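Local coordinates for integron cassette protein (Vibrio cholerae, PDB 3G1J) that is of unknown function, encoded by a mobile gene cassette of an integron and belonging to a family of uncharacterised domains grouped with SH3-like folds, at residues V23-D28 against N33-D38; D38-L43 against S85-L90. One frame throughout, in Å; residues are numbered along the deposited sequence.

Contact 1 of 2, residues V23-D28 against N33-D38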
loop_
_atom_site.group_PDB
_atom_site.type_symbol
_atom_site.label_atom_id
_atom_site.label_comp_id
_atom_site.label_asym_id
_atom_site.label_seq_id
_atom_site.Cartn_x
_atom_site.Cartn_y
_atom_site.Cartn_z
ATOM N N VAL A 23 -2.850 -3.482 10.629
ATOM C CA VAL A 23 -3.581 -4.341 11.568
ATOM C C VAL A 23 -3.474 -5.842 11.295
ATOM O O VAL A 23 -3.981 -6.657 12.067
ATOM C CB VAL A 23 -5.059 -3.932 11.742
ATOM C CG1 VAL A 23 -5.165 -2.603 12.468
ATOM C CG2 VAL A 23 -5.778 -3.890 10.409
ATOM N N ARG A 24 -2.817 -6.204 10.198
ATOM C CA ARG A 24 -2.384 -7.582 10.015
ATOM C C ARG A 24 -1.042 -7.552 9.316
ATOM O O ARG A 24 -0.904 -6.908 8.271
ATOM C CB ARG A 24 -3.366 -8.421 9.194
ATOM C CG ARG A 24 -2.996 -9.914 9.214
ATOM C CD ARG A 24 -3.763 -10.789 8.218
ATOM N NE ARG A 24 -5.201 -10.585 8.297
ATOM C CZ ARG A 24 -6.099 -11.433 7.810
ATOM N NH1 ARG A 24 -5.709 -12.576 7.252
ATOM N NH2 ARG A 24 -7.391 -11.141 7.907
ATOM N N SER A 25 -0.050 -8.222 9.892
ATOM C CA SER A 25 1.267 -8.251 9.251
ATOM C C SER A 25 1.094 -8.875 7.873
ATOM O O SER A 25 0.280 -9.780 7.692
ATOM C CB SER A 25 2.289 -9.044 10.077
ATOM O OG SER A 25 2.455 -8.507 11.381
ATOM N N PHE A 26 1.848 -8.391 6.894
ATOM C CA PHE A 26 1.783 -8.970 5.563
ATOM C C PHE A 26 3.095 -8.754 4.820
ATOM O O PHE A 26 3.884 -7.864 5.170
ATOM C CB PHE A 26 0.625 -8.360 4.769
ATOM C CG PHE A 26 0.841 -6.912 4.391
ATOM C CD1 PHE A 26 0.402 -5.891 5.217
ATOM C CD2 PHE A 26 1.486 -6.577 3.209
ATOM C CE1 PHE A 26 0.595 -4.559 4.869
ATOM C CE2 PHE A 26 1.690 -5.247 2.860
ATOM C CZ PHE A 26 1.240 -4.238 3.695
ATOM N N ARG A 27 3.315 -9.579 3.798
ATOM C CA ARG A 27 4.505 -9.481 2.955
ATOM C C ARG A 27 4.072 -9.064 1.569
ATOM O O ARG A 27 3.073 -9.565 1.043
ATOM C CB ARG A 27 5.238 -10.827 2.873
ATOM C CG ARG A 27 5.758 -11.327 4.205
ATOM C CD ARG A 27 6.919 -12.317 4.066
ATOM N NE ARG A 27 7.532 -12.528 5.377
ATOM C CZ ARG A 27 8.652 -11.942 5.791
ATOM N NH1 ARG A 27 9.315 -11.122 4.986
ATOM N NH2 ARG A 27 9.119 -12.187 7.010
ATOM N N ASP A 28 4.816 -8.141 0.970
ATOM C CA ASP A 28 4.450 -7.669 -0.353
ATOM C C ASP A 28 5.085 -8.510 -1.462
ATOM O O ASP A 28 5.696 -9.550 -1.199
ATOM C CB ASP A 28 4.717 -6.157 -0.504
ATOM C CG ASP A 28 6.203 -5.805 -0.625
ATOM O OD1 ASP A 28 7.075 -6.698 -0.757
ATOM O OD2 ASP A 28 6.501 -4.593 -0.610
ATOM N N ASN A 33 8.197 -7.678 4.578
ATOM C CA ASN A 33 7.178 -7.780 5.623
ATOM C C ASN A 33 6.861 -6.415 6.229
ATOM O O ASN A 33 7.765 -5.639 6.532
ATOM C CB ASN A 33 7.632 -8.760 6.714
ATOM C CG ASN A 33 6.521 -9.091 7.709
ATOM O OD1 ASN A 33 6.655 -8.837 8.905
ATOM N ND2 ASN A 33 5.419 -9.648 7.214
ATOM N N TYR A 34 5.576 -6.111 6.381
ATOM C CA TYR A 34 5.139 -4.942 7.144
ATOM C C TYR A 34 4.461 -5.469 8.395
ATOM O O TYR A 34 3.620 -6.352 8.323
ATOM C CB TYR A 34 4.212 -4.044 6.318
ATOM C CG TYR A 34 4.868 -3.670 5.008
ATOM C CD1 TYR A 34 5.571 -2.480 4.868
ATOM C CD2 TYR A 34 4.839 -4.550 3.934
ATOM C CE1 TYR A 34 6.207 -2.166 3.674
ATOM C CE2 TYR A 34 5.463 -4.246 2.749
ATOM C CZ TYR A 34 6.141 -3.060 2.623
ATOM O OH TYR A 34 6.753 -2.775 1.424
ATOM N N GLU A 35 4.875 -4.946 9.538
ATOM C CA GLU A 35 4.539 -5.534 10.823
ATOM C C GLU A 35 3.319 -4.881 11.459
ATOM O O GLU A 35 3.195 -3.659 11.484
ATOM C CB GLU A 35 5.745 -5.423 11.766
ATOM C CG GLU A 35 5.567 -6.113 13.111
ATOM C CD GLU A 35 6.720 -5.835 14.070
ATOM O OE1 GLU A 35 7.677 -5.133 13.669
ATOM O OE2 GLU A 35 6.668 -6.317 15.224
ATOM N N ARG A 36 2.415 -5.708 11.980
ATOM C CA ARG A 36 1.289 -5.192 12.743
ATOM C C ARG A 36 1.759 -4.146 13.752
ATOM O O ARG A 36 2.759 -4.345 14.456
ATOM C CB ARG A 36 0.561 -6.332 13.471
ATOM C CG ARG A 36 -0.621 -5.848 14.306
ATOM C CD ARG A 36 -1.572 -6.982 14.713
ATOM N NE ARG A 36 -0.988 -7.902 15.691
ATOM C CZ ARG A 36 -1.639 -8.941 16.209
ATOM N NH1 ARG A 36 -2.897 -9.170 15.844
ATOM N NH2 ARG A 36 -1.042 -9.742 17.093
ATOM N N GLY A 37 1.038 -3.034 13.824
ATOM C CA GLY A 37 1.403 -1.955 14.726
ATOM C C GLY A 37 2.144 -0.811 14.047
ATOM O O GLY A 37 2.186 0.310 14.560
ATOM N N ASP A 38 2.751 -1.100 12.902
ATOM C CA ASP A 38 3.394 -0.068 12.095
ATOM C C ASP A 38 2.394 1.009 11.715
ATOM O O ASP A 38 1.240 0.708 11.431
ATOM C CB ASP A 38 3.962 -0.680 10.820
ATOM C CG ASP A 38 5.417 -1.020 10.942
ATOM O OD1 ASP A 38 5.878 -1.236 12.084
ATOM O OD2 ASP A 38 6.094 -1.063 9.892
HETATM O O HOH W 1 10.905 -8.586 5.365
#
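Tyr34 OH donates to Asp28 OD2 at 2.7 Å, reaching the carboxylate from above its plane, 46° out of it, while the carboxylate itself sits at the edge of the phenol ring. The other oxygen, OD1, accepts from the backbone N of Ile32 and weakly from that of Arg30, so one side chain ties the connecting loop to the Tyr34 hydroxyl. Behind this bond, Phe26 and Tyr34 pair in antiparallel fashion: Tyr34 N bonds to Phe26 O at 2.7 Å, nearly straight, and Phe26 N returns a longer bond to Tyr34 O at 3.1 Å. Their rings lie on the same face, planes 27° apart but slid so far that they barely overlap. Phe26 CE2 instead meets Tyr34 CD2 at 3.4 Å, and Tyr34 CB makes a CH-pi contact over the Phe26 face. With CG of Phe26 between its backbone N and carbonyl carbon (chi1 70°), the ring reaches across to this partner; both aromatics also touch Ile67 of strand 63-70. On the face carrying Arg27 and Asn33, the guanidinium has Asn33 CB over it, 3.4 Å from NH1; that nitrogen bonds to Asn31 O and weakly to a water also held by Asn33 N. Past the paired strands, Ser25 OG accepts from Arg36 N at 2.9 Å, fastening a type II turn from Glu35 to Asp38. This short beta hairpin follows the first strand of the main sheet and precedes its second, consistent with the RT loop position if, as the family's clan suggests, the fold is SH3-like.

Contact 2 of 2, residues D38-L43 against S85-L90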
loop_
_atom_site.group_PDB
_atom_site.type_symbol
_atom_site.label_atom_id
_atom_site.label_comp_id
_atom_site.label_asym_id
_atom_site.label_seq_id
_atom_site.Cartn_x
_atom_site.Cartn_y
_atom_site.Cartn_z
ATOM N N ASP A 38 2.751 -1.100 12.902
ATOM C CA ASP A 38 3.394 -0.068 12.095
ATOM C C ASP A 38 2.394 1.009 11.715
ATOM O O ASP A 38 1.240 0.708 11.431
ATOM C CB ASP A 38 3.962 -0.680 10.820
ATOM C CG ASP A 38 5.417 -1.020 10.942
ATOM O OD1 ASP A 38 5.878 -1.236 12.084
ATOM O OD2 ASP A 38 6.094 -1.063 9.892
ATOM N N VAL A 39 2.844 2.261 11.687
ATOM C CA VAL A 39 1.998 3.367 11.253
ATOM C C VAL A 39 2.667 4.144 10.119
ATOM O O VAL A 39 3.839 4.491 10.208
ATOM C CB VAL A 39 1.691 4.321 12.406
ATOM C CG1 VAL A 39 0.886 5.508 11.907
ATOM C CG2 VAL A 39 0.944 3.583 13.522
HETATM N N MSE A 40 1.918 4.384 9.047
HETATM C CA MSE A 40 2.452 5.029 7.842
HETATM C C MSE A 40 1.427 5.995 7.271
HETATM O O MSE A 40 0.224 5.750 7.365
HETATM C CB MSE A 40 2.754 3.978 6.764
HETATM C CG MSE A 40 3.552 2.789 7.242
HETATM SE SE MSE A 40 4.306 1.740 5.789
HETATM C CE MSE A 40 2.625 0.911 5.015
ATOM N N ARG A 41 1.890 7.073 6.638
ATOM C CA ARG A 41 0.974 7.992 5.957
ATOM C C ARG A 41 0.845 7.653 4.463
ATOM O O ARG A 41 1.854 7.524 3.765
ATOM C CB ARG A 41 1.428 9.447 6.139
ATOM C CG ARG A 41 0.588 10.464 5.367
ATOM C CD ARG A 41 0.822 11.891 5.850
ATOM N NE ARG A 41 2.243 12.180 5.987
ATOM C CZ ARG A 41 3.028 12.549 4.980
ATOM N NH1 ARG A 41 2.529 12.676 3.760
ATOM N NH2 ARG A 41 4.315 12.789 5.195
ATOM N N PHE A 42 -0.382 7.506 3.974
ATOM C CA PHE A 42 -0.582 7.192 2.554
ATOM C C PHE A 42 -0.234 8.386 1.660
ATOM O O PHE A 42 -0.665 9.512 1.908
ATOM C CB PHE A 42 -2.020 6.731 2.279
ATOM C CG PHE A 42 -2.245 6.196 0.886
ATOM C CD1 PHE A 42 -1.465 5.155 0.392
ATOM C CD2 PHE A 42 -3.259 6.704 0.077
ATOM C CE1 PHE A 42 -1.690 4.639 -0.884
ATOM C CE2 PHE A 42 -3.479 6.206 -1.195
ATOM C CZ PHE A 42 -2.697 5.164 -1.681
ATOM N N LEU A 43 0.537 8.129 0.612
ATOM C CA LEU A 43 0.914 9.166 -0.344
ATOM C C LEU A 43 0.131 9.068 -1.656
ATOM O O LEU A 43 -0.096 10.073 -2.330
ATOM C CB LEU A 43 2.410 9.070 -0.647
ATOM C CG LEU A 43 3.358 9.093 0.549
ATOM C CD1 LEU A 43 4.776 9.016 0.025
ATOM C CD2 LEU A 43 3.148 10.344 1.408
ATOM N N SER A 85 -8.471 -5.255 6.009
ATOM C CA SER A 85 -7.944 -6.335 6.839
ATOM C C SER A 85 -6.510 -6.016 7.253
ATOM O O SER A 85 -5.989 -6.614 8.188
ATOM C CB SER A 85 -7.949 -7.669 6.079
ATOM O OG SER A 85 -9.258 -8.185 5.848
ATOM N N TYR A 86 -5.883 -5.076 6.543
ATOM C CA TYR A 86 -4.449 -4.815 6.661
ATOM C C TYR A 86 -4.130 -3.421 7.181
ATOM O O TYR A 86 -3.153 -3.228 7.908
ATOM C CB TYR A 86 -3.749 -5.082 5.308
ATOM C CG TYR A 86 -3.867 -6.531 4.964
ATOM C CD1 TYR A 86 -2.977 -7.449 5.498
ATOM C CD2 TYR A 86 -4.920 -7.009 4.179
ATOM C CE1 TYR A 86 -3.102 -8.795 5.253
ATOM C CE2 TYR A 86 -5.051 -8.364 3.907
ATOM C CZ TYR A 86 -4.140 -9.259 4.462
ATOM O OH TYR A 86 -4.227 -10.608 4.217
ATOM N N PHE A 87 -4.975 -2.461 6.826
ATOM C CA PHE A 87 -4.780 -1.080 7.215
ATOM C C PHE A 87 -6.006 -0.539 7.921
ATOM O O PHE A 87 -7.138 -0.719 7.457
ATOM C CB PHE A 87 -4.491 -0.224 5.980
ATOM C CG PHE A 87 -3.208 -0.579 5.288
ATOM C CD1 PHE A 87 -1.999 -0.123 5.785
ATOM C CD2 PHE A 87 -3.212 -1.367 4.144
ATOM C CE1 PHE A 87 -0.808 -0.442 5.151
ATOM C CE2 PHE A 87 -2.017 -1.694 3.499
ATOM C CZ PHE A 87 -0.819 -1.223 4.009
ATOM N N CYS A 88 -5.770 0.136 9.039
ATOM C CA CYS A 88 -6.829 0.850 9.732
ATOM C C CYS A 88 -6.460 2.327 9.880
ATOM O O CYS A 88 -5.357 2.676 10.333
ATOM C CB CYS A 88 -7.107 0.209 11.093
ATOM S SG CYS A 88 -8.431 1.021 12.028
ATOM N N LYS A 89 -7.381 3.199 9.485
ATOM C CA LYS A 89 -7.148 4.636 9.598
ATOM C C LYS A 89 -6.852 5.065 11.042
ATOM O O LYS A 89 -7.401 4.504 11.995
ATOM C CB LYS A 89 -8.333 5.415 9.022
ATOM C CG LYS A 89 -7.986 6.830 8.585
ATOM C CD LYS A 89 -9.197 7.548 8.008
ATOM C CE LYS A 89 -10.085 8.114 9.108
ATOM N NZ LYS A 89 -9.424 9.236 9.838
ATOM N N LEU A 90 -5.981 6.061 11.185
ATOM C CA LEU A 90 -5.524 6.560 12.486
ATOM C C LEU A 90 -4.341 5.762 13.023
ATOM O O LEU A 90 -3.283 6.326 13.298
ATOM C CB LEU A 90 -6.657 6.600 13.516
ATOM C CG LEU A 90 -7.406 7.926 13.671
ATOM C CD1 LEU A 90 -7.590 8.606 12.324
ATOM C CD2 LEU A 90 -8.745 7.716 14.373
#
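Met40, a selenomethionine, brings its terminal methyl CE to the edge of the Phe87 ring, 3.7 Å from CE1 and near the ring plane. CZ of Phe87 lies farther from the same methyl, at 4.2 Å, so the touch falls mainly on one corner of the ring. The Met40 chain runs nearly straight through CG and SE and then bends at its last torsion (chi3 -70°), which swings CE to the aromatic. Nearer the surface, Val39 CG1 and Leu90 O, at the end of the ordered chain, are 4.5 Å apart, a loose approach beside the buried pair. No hydrogen bond joins the segments, because strand 19-22 runs between strands 39-48 and 87-89 in the five-stranded antiparallel sheet. The order of that sheet and the family's place in the SH3 clan are consistent with a small SH3-like barrel, in which Met40 and Phe87 meet in the interior across the intervening strand. Met40 is fixed at its backbone by Tyr20 of that strand, while its side chain also touches Phe58. The Phe58 ring meets Phe87 with planes about 15° apart, and meets Phe42 at about 60°, so that Phe58 links the other two rings. Leu14 packs against both Phe42 and Phe87 from strand 14-15.

The two contacts lie in series along the chain and share Asp38, where the turn that ends contact 1 leads into strand 39-48 of contact 2; their centres are about 10 Å apart. They also touch where their other segments begin: Val23 N lies 2.7 Å from Tyr86 O, a probable hydrogen bond joining segments 23-28 and 85-90, and Arg24 CB packs 3.3 Å from Ser85 O. Residues 23-28 leave strand 19-22, which separates the two strands of contact 2, so the hairpin of contact 1 springs from the sheet whose apolar interior contact 2 helps fill. No ligand or active site is known to link them.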